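Local coordinates for mRNA-binding protein PUF3 (Saccharomyces cerevisiae, PDB 3K49), which binds 3' untranslated regions of mRNAs for mitochondrial proteins, localizing them near mitochondria, and promotes deadenylation and decay of COX17 mRNA, at residues A[153-158]-A[190-195]; A[168-173]-A[202-207]; A[228-233]-A[246-251]. One frame throughout, in Å; residues are numbered along the deposited sequence.

Interaction 1: A[153-158]-A[190-195]; sequences VIQKAI and IQRLLE. With nucleotides of chain B.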
loop_
_atom_site.group_PDB
_atom_site.type_symbol
_atom_site.label_atom_id
_atom_site.label_comp_id
_atom_site.label_asym_id
_atom_site.label_seq_id
_atom_site.Cartn_x
_atom_site.Cartn_y
_atom_site.Cartn_z
ATOM N N VAL A 153 6.100 -2.254 11.051
ATOM C CA VAL A 153 5.670 -2.218 12.444
ATOM C C VAL A 153 4.986 -0.900 12.726
ATOM O O VAL A 153 3.943 -0.872 13.398
ATOM C CB VAL A 153 6.872 -2.329 13.359
ATOM C CG1 VAL A 153 6.457 -2.152 14.804
ATOM C CG2 VAL A 153 7.591 -3.636 13.114
ATOM N N ILE A 154 5.602 0.181 12.224
ATOM C CA ILE A 154 5.029 1.521 12.263
ATOM C C ILE A 154 3.628 1.559 11.649
ATOM O O ILE A 154 2.702 2.051 12.281
ATOM C CB ILE A 154 5.914 2.559 11.532
ATOM C CG1 ILE A 154 7.261 2.691 12.245
ATOM C CG2 ILE A 154 5.179 3.924 11.481
ATOM C CD1 ILE A 154 7.126 2.984 13.748
ATOM N N GLN A 155 3.488 1.038 10.429
ATOM C CA GLN A 155 2.200 0.998 9.736
ATOM C C GLN A 155 1.173 0.205 10.566
ATOM O O GLN A 155 0.034 0.629 10.761
ATOM C CB GLN A 155 2.358 0.344 8.356
ATOM C CG GLN A 155 2.953 1.227 7.264
ATOM C CD GLN A 155 3.238 0.444 5.983
ATOM O OE1 GLN A 155 2.317 -0.024 5.319
ATOM N NE2 GLN A 155 4.518 0.303 5.630
ATOM N N LYS A 156 1.598 -0.953 11.050
ATOM C CA LYS A 156 0.760 -1.792 11.882
ATOM C C LYS A 156 0.301 -1.035 13.133
ATOM O O LYS A 156 -0.883 -1.077 13.514
ATOM C CB LYS A 156 1.521 -3.069 12.260
ATOM C CG LYS A 156 0.680 -4.080 13.035
ATOM C CD LYS A 156 -0.601 -4.467 12.295
ATOM C CE LYS A 156 -0.272 -5.315 11.088
ATOM N NZ LYS A 156 -1.453 -6.030 10.560
ATOM N N ALA A 157 1.242 -0.340 13.768
ATOM C CA ALA A 157 0.917 0.492 14.926
ATOM C C ALA A 157 -0.131 1.563 14.580
ATOM O O ALA A 157 -1.095 1.788 15.328
ATOM C CB ALA A 157 2.158 1.119 15.508
ATOM N N ILE A 158 0.028 2.212 13.436
ATOM C CA ILE A 158 -0.982 3.198 13.024
ATOM C C ILE A 158 -2.371 2.571 12.785
ATOM O O ILE A 158 -3.398 3.188 13.064
ATOM C CB ILE A 158 -0.541 3.982 11.768
ATOM C CG1 ILE A 158 0.705 4.810 12.074
ATOM C CG2 ILE A 158 -1.666 4.870 11.271
ATOM C CD1 ILE A 158 1.461 5.194 10.881
ATOM N N ILE A 190 2.979 7.697 5.123
ATOM C CA ILE A 190 2.240 8.915 4.855
ATOM C C ILE A 190 0.795 8.568 4.487
ATOM O O ILE A 190 -0.151 9.153 5.009
ATOM C CB ILE A 190 2.895 9.742 3.725
ATOM C CG1 ILE A 190 4.266 10.257 4.168
ATOM C CG2 ILE A 190 1.967 10.879 3.298
ATOM C CD1 ILE A 190 4.252 10.836 5.563
ATOM N N GLN A 191 0.630 7.602 3.594
ATOM C CA GLN A 191 -0.700 7.161 3.230
ATOM C C GLN A 191 -1.511 6.684 4.454
ATOM O O GLN A 191 -2.720 6.930 4.535
ATOM C CB GLN A 191 -0.624 6.098 2.126
ATOM C CG GLN A 191 -0.197 6.697 0.780
ATOM C CD GLN A 191 -0.014 5.671 -0.334
ATOM O OE1 GLN A 191 -0.944 4.957 -0.712
ATOM N NE2 GLN A 191 1.192 5.623 -0.888
ATOM N N ARG A 192 -0.853 6.032 5.413
ATOM C CA ARG A 192 -1.568 5.582 6.605
ATOM C C ARG A 192 -1.878 6.755 7.524
ATOM O O ARG A 192 -2.976 6.830 8.088
ATOM C CB ARG A 192 -0.800 4.491 7.365
ATOM C CG ARG A 192 -0.829 3.151 6.681
ATOM C CD ARG A 192 -2.199 2.537 6.817
ATOM N NE ARG A 192 -2.234 1.171 6.294
ATOM C CZ ARG A 192 -2.740 0.833 5.111
ATOM N NH1 ARG A 192 -3.256 1.764 4.321
ATOM N NH2 ARG A 192 -2.730 -0.435 4.714
ATOM N N LEU A 193 -0.922 7.675 7.667
ATOM C CA LEU A 193 -1.131 8.791 8.573
ATOM C C LEU A 193 -2.336 9.597 8.098
ATOM O O LEU A 193 -3.179 9.997 8.901
ATOM C CB LEU A 193 0.118 9.654 8.704
ATOM C CG LEU A 193 1.216 8.987 9.556
ATOM C CD1 LEU A 193 2.501 9.819 9.604
ATOM C CD2 LEU A 193 0.717 8.716 10.974
ATOM N N LEU A 194 -2.437 9.791 6.785
ATOM C CA LEU A 194 -3.581 10.484 6.205
ATOM C C LEU A 194 -4.889 9.733 6.448
ATOM O O LEU A 194 -5.859 10.337 6.881
ATOM C CB LEU A 194 -3.371 10.720 4.718
ATOM C CG LEU A 194 -2.269 11.726 4.369
ATOM C CD1 LEU A 194 -2.063 11.755 2.867
ATOM C CD2 LEU A 194 -2.616 13.109 4.898
ATOM N N GLU A 195 -4.904 8.421 6.196
ATOM C CA GLU A 195 -6.117 7.619 6.335
ATOM C C GLU A 195 -6.648 7.612 7.772
ATOM O O GLU A 195 -7.843 7.783 7.995
ATOM C CB GLU A 195 -5.886 6.180 5.854
ATOM C CG GLU A 195 -7.138 5.295 5.993
ATOM C CD GLU A 195 -6.841 3.787 6.024
ATOM O OE1 GLU A 195 -7.751 2.994 6.382
ATOM O OE2 GLU A 195 -5.700 3.392 5.702
ATOM P P A B 7 7.739 -3.323 -4.523
ATOM O OP1 A B 7 8.983 -4.096 -4.756
ATOM O OP2 A B 7 6.443 -3.854 -5.007
ATOM O "O5'" A B 7 7.637 -3.031 -2.954
ATOM C "C5'" A B 7 8.553 -2.125 -2.363
ATOM C "C4'" A B 7 8.731 -2.394 -0.877
ATOM O "O4'" A B 7 7.637 -1.805 -0.136
ATOM C "C3'" A B 7 8.858 -3.829 -0.361
ATOM O "O3'" A B 7 9.910 -3.829 0.596
ATOM C "C2'" A B 7 7.560 -4.000 0.428
ATOM O "O2'" A B 7 7.618 -4.956 1.488
ATOM C "C1'" A B 7 7.450 -2.594 1.005
ATOM N N9 A B 7 6.203 -2.215 1.658
ATOM C C8 A B 7 6.106 -1.516 2.829
ATOM N N7 A B 7 4.872 -1.310 3.222
ATOM C C5 A B 7 4.111 -1.910 2.237
ATOM C C6 A B 7 2.726 -2.035 2.076
ATOM N N6 A B 7 1.849 -1.514 2.933
ATOM N N1 A B 7 2.281 -2.707 0.989
ATOM C C2 A B 7 3.181 -3.201 0.114
ATOM N N3 A B 7 4.512 -3.127 0.150
ATOM C C4 A B 7 4.912 -2.467 1.255
ATOM P P A B 6 5.490 -1.988 -9.683
ATOM O OP1 A B 6 6.428 -3.117 -9.901
ATOM O OP2 A B 6 4.026 -2.237 -9.729
ATOM O "O5'" A B 6 5.820 -1.337 -8.264
ATOM C "C5'" A B 6 7.073 -0.716 -8.028
ATOM C "C4'" A B 6 7.105 -0.114 -6.633
ATOM O "O4'" A B 6 6.076 0.899 -6.492
ATOM C "C3'" A B 6 6.805 -1.056 -5.470
ATOM O "O3'" A B 6 7.941 -1.864 -5.164
ATOM C "C2'" A B 6 6.501 -0.060 -4.354
ATOM O "O2'" A B 6 7.667 0.513 -3.800
ATOM C "C1'" A B 6 5.749 1.024 -5.110
ATOM N N9 A B 6 4.298 0.957 -4.973
ATOM C C8 A B 6 3.419 0.147 -5.653
ATOM N N7 A B 6 2.161 0.344 -5.326
ATOM C C5 A B 6 2.225 1.347 -4.364
ATOM C C6 A B 6 1.223 2.015 -3.623
ATOM N N6 A B 6 -0.082 1.740 -3.743
ATOM N N1 A B 6 1.612 2.969 -2.756
ATOM C C2 A B 6 2.926 3.223 -2.639
ATOM N N3 A B 6 3.961 2.660 -3.272
ATOM C C4 A B 6 3.532 1.723 -4.131
#

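Interaction 2: A[168-173]-A[202-207]; sequences FILSSL and QESILN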
loop_
_atom_site.group_PDB
_atom_site.type_symbol
_atom_site.label_atom_id
_atom_site.label_comp_id
_atom_site.label_asym_id
_atom_site.label_seq_id
_atom_site.Cartn_x
_atom_site.Cartn_y
_atom_site.Cartn_z
ATOM N N PHE A 168 3.694 11.198 18.971
ATOM C CA PHE A 168 5.127 11.204 18.681
ATOM C C PHE A 168 5.478 10.750 17.265
ATOM O O PHE A 168 6.632 10.839 16.846
ATOM C CB PHE A 168 5.859 10.321 19.689
ATOM C CG PHE A 168 5.288 8.948 19.806
ATOM C CD1 PHE A 168 5.726 7.932 18.979
ATOM C CD2 PHE A 168 4.299 8.674 20.739
ATOM C CE1 PHE A 168 5.192 6.657 19.083
ATOM C CE2 PHE A 168 3.758 7.399 20.859
ATOM C CZ PHE A 168 4.201 6.386 20.030
ATOM N N ILE A 169 4.494 10.248 16.530
ATOM C CA ILE A 169 4.763 9.834 15.163
ATOM C C ILE A 169 4.898 11.075 14.279
ATOM O O ILE A 169 5.979 11.369 13.767
ATOM C CB ILE A 169 3.696 8.868 14.612
ATOM C CG1 ILE A 169 3.771 7.533 15.350
ATOM C CG2 ILE A 169 3.936 8.629 13.124
ATOM C CD1 ILE A 169 2.975 6.428 14.695
ATOM N N LEU A 170 3.810 11.822 14.133
ATOM C CA LEU A 170 3.833 13.025 13.304
ATOM C C LEU A 170 4.807 14.078 13.827
ATOM O O LEU A 170 5.523 14.712 13.051
ATOM C CB LEU A 170 2.435 13.629 13.159
ATOM C CG LEU A 170 2.319 14.474 11.899
ATOM C CD1 LEU A 170 2.647 13.611 10.702
ATOM C CD2 LEU A 170 0.942 15.061 11.771
ATOM N N SER A 171 4.846 14.251 15.145
ATOM C CA SER A 171 5.719 15.248 15.741
ATOM C C SER A 171 7.171 14.968 15.386
ATOM O O SER A 171 7.997 15.875 15.397
ATOM C CB SER A 171 5.534 15.292 17.257
ATOM O OG SER A 171 6.315 14.299 17.900
ATOM N N SER A 172 7.479 13.716 15.065
ATOM C CA SER A 172 8.842 13.342 14.674
ATOM C C SER A 172 9.057 13.537 13.181
ATOM O O SER A 172 10.186 13.522 12.705
ATOM C CB SER A 172 9.148 11.876 15.036
ATOM O OG SER A 172 9.088 11.654 16.435
ATOM N N LEU A 173 7.967 13.707 12.440
ATOM C CA LEU A 173 8.057 13.776 10.987
ATOM C C LEU A 173 8.112 15.200 10.432
ATOM O O LEU A 173 8.589 15.410 9.313
ATOM C CB LEU A 173 6.891 13.019 10.350
ATOM C CG LEU A 173 7.144 11.559 9.987
ATOM C CD1 LEU A 173 7.630 10.821 11.185
ATOM C CD2 LEU A 173 5.872 10.922 9.439
ATOM N N GLN A 202 -3.890 15.636 9.183
ATOM C CA GLN A 202 -3.956 15.721 7.725
ATOM C C GLN A 202 -3.553 17.106 7.236
ATOM O O GLN A 202 -2.909 17.238 6.203
ATOM C CB GLN A 202 -5.352 15.363 7.217
ATOM C CG GLN A 202 -5.828 13.993 7.656
ATOM C CD GLN A 202 -7.205 13.652 7.135
ATOM O OE1 GLN A 202 -7.625 14.139 6.089
ATOM N NE2 GLN A 202 -7.911 12.805 7.857
ATOM N N GLU A 203 -3.933 18.135 7.987
ATOM C CA GLU A 203 -3.600 19.507 7.637
ATOM C C GLU A 203 -2.091 19.683 7.723
ATOM O O GLU A 203 -1.463 20.193 6.798
ATOM C CB GLU A 203 -4.347 20.488 8.545
ATOM C CG GLU A 203 -4.117 21.949 8.207
ATOM C CD GLU A 203 -4.876 22.887 9.124
ATOM O OE1 GLU A 203 -5.586 22.393 10.025
ATOM O OE2 GLU A 203 -4.762 24.118 8.943
ATOM N N SER A 204 -1.511 19.226 8.828
ATOM C CA SER A 204 -0.069 19.316 9.053
ATOM C C SER A 204 0.740 18.627 7.955
ATOM O O SER A 204 1.845 19.053 7.613
ATOM C CB SER A 204 0.289 18.727 10.413
ATOM O OG SER A 204 1.685 18.498 10.513
ATOM N N ILE A 205 0.182 17.564 7.397
ATOM C CA ILE A 205 0.869 16.800 6.365
ATOM C C ILE A 205 0.721 17.430 4.981
ATOM O O ILE A 205 1.666 17.464 4.200
ATOM C CB ILE A 205 0.310 15.360 6.289
ATOM C CG1 ILE A 205 0.831 14.507 7.453
ATOM C CG2 ILE A 205 0.628 14.722 4.937
ATOM C CD1 ILE A 205 0.254 13.146 7.481
ATOM N N LEU A 206 -0.490 17.885 4.677
ATOM C CA LEU A 206 -0.812 18.425 3.362
ATOM C C LEU A 206 -0.178 19.807 3.156
ATOM O O LEU A 206 0.041 20.244 2.023
ATOM C CB LEU A 206 -2.326 18.493 3.179
ATOM C CG LEU A 206 -3.001 17.123 3.111
ATOM C CD1 LEU A 206 -4.522 17.271 3.076
ATOM C CD2 LEU A 206 -2.493 16.332 1.924
ATOM N N ASN A 207 0.109 20.487 4.262
ATOM C CA ASN A 207 0.818 21.758 4.232
ATOM C C ASN A 207 2.274 21.631 3.777
ATOM O O ASN A 207 2.802 22.522 3.132
ATOM C CB ASN A 207 0.758 22.425 5.610
ATOM C CG ASN A 207 -0.567 23.150 5.857
ATOM O OD1 ASN A 207 -1.431 23.216 4.975
ATOM N ND2 ASN A 207 -0.727 23.696 7.060
#

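Interaction 3: A[228-233]-A[246-251]; sequences YVLQQD and EIIETV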
loop_
_atom_site.group_PDB
_atom_site.type_symbol
_atom_site.label_atom_id
_atom_site.label_comp_id
_atom_site.label_asym_id
_atom_site.label_seq_id
_atom_site.Cartn_x
_atom_site.Cartn_y
_atom_site.Cartn_z
ATOM N N TYR A 228 -3.854 8.918 -3.733
ATOM C CA TYR A 228 -4.634 8.685 -2.533
ATOM C C TYR A 228 -5.429 9.931 -2.180
ATOM O O TYR A 228 -6.574 9.827 -1.769
ATOM C CB TYR A 228 -3.757 8.254 -1.346
ATOM C CG TYR A 228 -4.558 8.155 -0.072
ATOM C CD1 TYR A 228 -5.363 7.048 0.178
ATOM C CD2 TYR A 228 -4.546 9.190 0.859
ATOM C CE1 TYR A 228 -6.112 6.962 1.326
ATOM C CE2 TYR A 228 -5.293 9.117 2.012
ATOM C CZ TYR A 228 -6.079 8.002 2.240
ATOM O OH TYR A 228 -6.831 7.915 3.391
ATOM N N VAL A 229 -4.819 11.107 -2.326
ATOM C CA VAL A 229 -5.544 12.359 -2.108
ATOM C C VAL A 229 -6.675 12.550 -3.115
ATOM O O VAL A 229 -7.763 12.989 -2.752
ATOM C CB VAL A 229 -4.622 13.576 -2.199
ATOM C CG1 VAL A 229 -5.423 14.841 -1.966
ATOM C CG2 VAL A 229 -3.471 13.447 -1.195
ATOM N N LEU A 230 -6.417 12.205 -4.374
ATOM C CA LEU A 230 -7.421 12.325 -5.436
ATOM C C LEU A 230 -8.668 11.483 -5.189
ATOM O O LEU A 230 -9.775 11.870 -5.567
ATOM C CB LEU A 230 -6.834 11.938 -6.797
ATOM C CG LEU A 230 -5.887 12.921 -7.503
ATOM C CD1 LEU A 230 -5.355 12.303 -8.781
ATOM C CD2 LEU A 230 -6.590 14.211 -7.815
ATOM N N GLN A 231 -8.496 10.320 -4.576
ATOM C CA GLN A 231 -9.619 9.406 -4.460
ATOM C C GLN A 231 -10.432 9.622 -3.197
ATOM O O GLN A 231 -11.376 8.885 -2.933
ATOM C CB GLN A 231 -9.146 7.968 -4.521
ATOM C CG GLN A 231 -8.828 7.390 -3.179
ATOM C CD GLN A 231 -8.473 5.932 -3.284
ATOM O OE1 GLN A 231 -8.210 5.430 -4.382
ATOM N NE2 GLN A 231 -8.467 5.234 -2.147
ATOM N N GLN A 232 -10.071 10.632 -2.419
ATOM C CA GLN A 232 -10.889 11.033 -1.286
ATOM C C GLN A 232 -12.186 11.683 -1.764
ATOM O O GLN A 232 -12.279 12.141 -2.900
ATOM C CB GLN A 232 -10.121 12.002 -0.399
ATOM C CG GLN A 232 -8.862 11.412 0.175
ATOM C CD GLN A 232 -9.137 10.180 1.003
ATOM O OE1 GLN A 232 -9.857 10.245 1.992
ATOM N NE2 GLN A 232 -8.548 9.050 0.615
ATOM N N ASP A 233 -13.189 11.716 -0.893
ATOM C CA ASP A 233 -14.469 12.332 -1.227
ATOM C C ASP A 233 -14.610 13.679 -0.528
ATOM O O ASP A 233 -13.894 13.964 0.433
ATOM C CB ASP A 233 -15.625 11.403 -0.849
ATOM C CG ASP A 233 -15.701 10.178 -1.743
ATOM O OD1 ASP A 233 -15.056 10.182 -2.813
ATOM O OD2 ASP A 233 -16.404 9.215 -1.372
ATOM N N GLU A 246 -5.887 21.870 -6.302
ATOM C CA GLU A 246 -4.546 22.197 -6.816
ATOM C C GLU A 246 -3.949 21.057 -7.624
ATOM O O GLU A 246 -3.089 21.270 -8.471
ATOM C CB GLU A 246 -3.580 22.568 -5.681
ATOM C CG GLU A 246 -4.240 23.403 -4.585
ATOM C CD GLU A 246 -3.454 23.436 -3.284
ATOM O OE1 GLU A 246 -2.262 23.829 -3.312
ATOM O OE2 GLU A 246 -4.043 23.077 -2.236
ATOM N N ILE A 247 -4.383 19.836 -7.341
ATOM C CA ILE A 247 -3.866 18.694 -8.073
ATOM C C ILE A 247 -4.519 18.675 -9.441
ATOM O O ILE A 247 -3.838 18.562 -10.453
ATOM C CB ILE A 247 -4.105 17.370 -7.336
ATOM C CG1 ILE A 247 -3.302 17.332 -6.033
ATOM C CG2 ILE A 247 -3.711 16.214 -8.222
ATOM C CD1 ILE A 247 -3.817 16.319 -5.011
ATOM N N ILE A 248 -5.841 18.806 -9.459
ATOM C CA ILE A 248 -6.585 18.932 -10.700
ATOM C C ILE A 248 -6.068 20.120 -11.539
ATOM O O ILE A 248 -5.773 19.995 -12.735
ATOM C CB ILE A 248 -8.077 19.166 -10.417
ATOM C CG1 ILE A 248 -8.676 18.000 -9.625
ATOM C CG2 ILE A 248 -8.830 19.374 -11.712
ATOM C CD1 ILE A 248 -8.588 16.654 -10.331
ATOM N N GLU A 249 -5.968 21.282 -10.906
ATOM C CA GLU A 249 -5.514 22.471 -11.612
ATOM C C GLU A 249 -4.143 22.227 -12.194
ATOM O O GLU A 249 -3.905 22.571 -13.344
ATOM C CB GLU A 249 -5.523 23.699 -10.704
ATOM C CG GLU A 249 -6.931 24.187 -10.389
ATOM C CD GLU A 249 -6.987 25.073 -9.149
ATOM O OE1 GLU A 249 -6.026 25.050 -8.344
ATOM O OE2 GLU A 249 -8.003 25.788 -8.975
ATOM N N THR A 250 -3.263 21.590 -11.423
ATOM C CA THR A 250 -1.907 21.331 -11.899
ATOM C C THR A 250 -1.910 20.334 -13.035
ATOM O O THR A 250 -1.151 20.482 -13.986
ATOM C CB THR A 250 -0.979 20.831 -10.789
ATOM O OG1 THR A 250 -0.945 21.786 -9.723
ATOM C CG2 THR A 250 0.424 20.652 -11.332
ATOM N N VAL A 251 -2.770 19.321 -12.942
ATOM C CA VAL A 251 -2.889 18.337 -14.013
ATOM C C VAL A 251 -3.504 18.987 -15.256
ATOM O O VAL A 251 -3.128 18.675 -16.390
ATOM C CB VAL A 251 -3.748 17.121 -13.612
ATOM C CG1 VAL A 251 -3.847 16.152 -14.779
ATOM C CG2 VAL A 251 -3.173 16.428 -12.392
#

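Interaction 1: A[153-158]-A[190-195]
Ile-158 reaches across to Leu-193 and Arg-192, its two branches dividing the work. CD1 lies 3.6 Å from Leu-193 CD2, the two side chains crossing at about a right angle, while the CG2 methyl sits 4.0 Å from Arg-192 CB and equally near that residue's carbonyl oxygen. The CB of Leu-193 does not aim at segment 153-158; its CD2 methyl closes the distance. One turn nearer the RNA, Gln-155 and Arg-192 meet more loosely through their aliphatic stems, CG of Gln-155 being 4.3 Å from CG of Arg-192. Beyond CG the glutamine chain is extended (chi2 173°), which carries its amide up to adenine A7 of chain B. There OE1 accepts from the base N6 at 2.9 Å, and NE2 donates to the base N7 in a nearly straight bond of 169°, a two-point reading of the Hoogsteen edge that fixes the amide's rotation. A leucine here would probably leave N6 and N7 of A7 without the amide that pairs with them and weaken the choice of adenine. Gln-191, on the next helix, makes one longer hydrogen bond, NE2 to N1 of A6 of chain B at 3.3 Å. Arg-192 bends at its second torsion and forms salt bridges, through NE to Glu-159 and through NH1 to OE2 of Glu-195. Segments 153-158 and 190-195 run almost parallel, 8° apart, on the RNA-facing helices of Pumilio repeats 4 and 5; behind them, helix 167-173 packs against Ile-158 and Leu-193 through Ile-169, and helix 199-207 meets Leu-193 through Ile-205.

Interaction 2: A[168-173]-A[202-207]
Leu-170 spreads its two methyl branches over Ser-204 and Ile-205, and through them helix 167-173 touches helix 199-207. Both belong to the layer of the Pumilio superhelix that lies behind the RNA-binding helices, and the contact joins neighbouring repeats: Leu-170 is in repeat 4, its two partners in repeat 5. The CD1 branch rests against Ile-205, 3.8 Å from CG1 and only slightly farther from the CD1 methyl at the end of the isoleucine, so the leucine methyl lies beside the last bond of that chain. CD2 of Leu-170 turns instead to the serine, where it approaches Ser-204 OG at 3.7 Å and Ser-204 CB at 4.0 Å. No hydrogen bond crosses between the segments; the serine hydroxyl meets a methyl group in plain van der Waals contact. Its position follows from chi1 of 165°, which sets OG opposite the backbone N. Ile-205 presents its longer branch to the leucine because CG1 stands beside its own backbone N (chi1 -76°), bringing the end of the chain closer than the direction of its CB would suggest. The contact is small, 125 Å² in all, and only partly buried, with the isoleucine the buried member of the three. Leu-193 of helix 186-196 lies against both Ile-169 and Ile-205, so the RNA-facing layer covers the inner side of this junction, whose nearest atom is about 14 Å from the RNA. Within helix 167-173, whose backbone bonding is weak, a side chain supplies a further link: Ser-172 OG donates to the carbonyl oxygen of Phe-168 at 2.6 Å.

Interaction 3: A[228-233]-A[246-251]
With chi1 of -66° and chi2 of 160°, Ile-247 sends CD1 out to Val-229 and keeps CG2 for Leu-230, so one side chain meets two consecutive residues of segment 228-233. The CD1 methyl lies 3.7 Å from Val-229 CG1, while CG2 comes within 3.5 Å of Leu-230 CD2. That leucine methyl also meets Ile-248 CD1, at 4.0 Å, and thus sits against two adjacent isoleucines. All four side chains are buried and the contact between them is wholly apolar.

Polar bonds tie each segment internally. Gln-232, just past the end of helix 222-230, folds back over one face of the Tyr-228 ring, near its rim, its NE2 donating to the Tyr-228 carbonyl oxygen at 3.2 Å. On the other segment, Glu-246 O accepts from both N and OG1 of Thr-250. Lys-244, two residues before segment 246-251 on the same helix, adds a polar link through NZ to Gln-232 O.

Ile-213 of helix 213-218 touches Ile-247, and Gln-279 and Ile-283 of helix 277-284 touch Ile-248. This hydrophobic joint between an RNA-facing helix and the following outer helix is typical of the Pumilio repeat, in the all-helical PUM-HD superhelix.

Overall arrangement
The three interactions follow one another along the arc of the PUM-HD, from repeat 4 to the start of repeat 7. Interactions 1 and 2 have centres about 12 Å apart and alternate along the chain: helices 150-160 and 186-196 form the RNA-facing contact, and the helices that follow each of them, 167-173 and 199-207, form the outer one. They touch directly, Leu-193 meeting Leu-173 and Leu-194 meeting Ile-205. Interaction 3 comes later, its centre about 21 Å from that of interaction 1, which it meets where Tyr-228 packs on Leu-194; interaction 2, about 19 Å away between centres, does not touch it. The contacts are consistent with a core running from repeat to repeat beneath the surface that reads successive RNA bases.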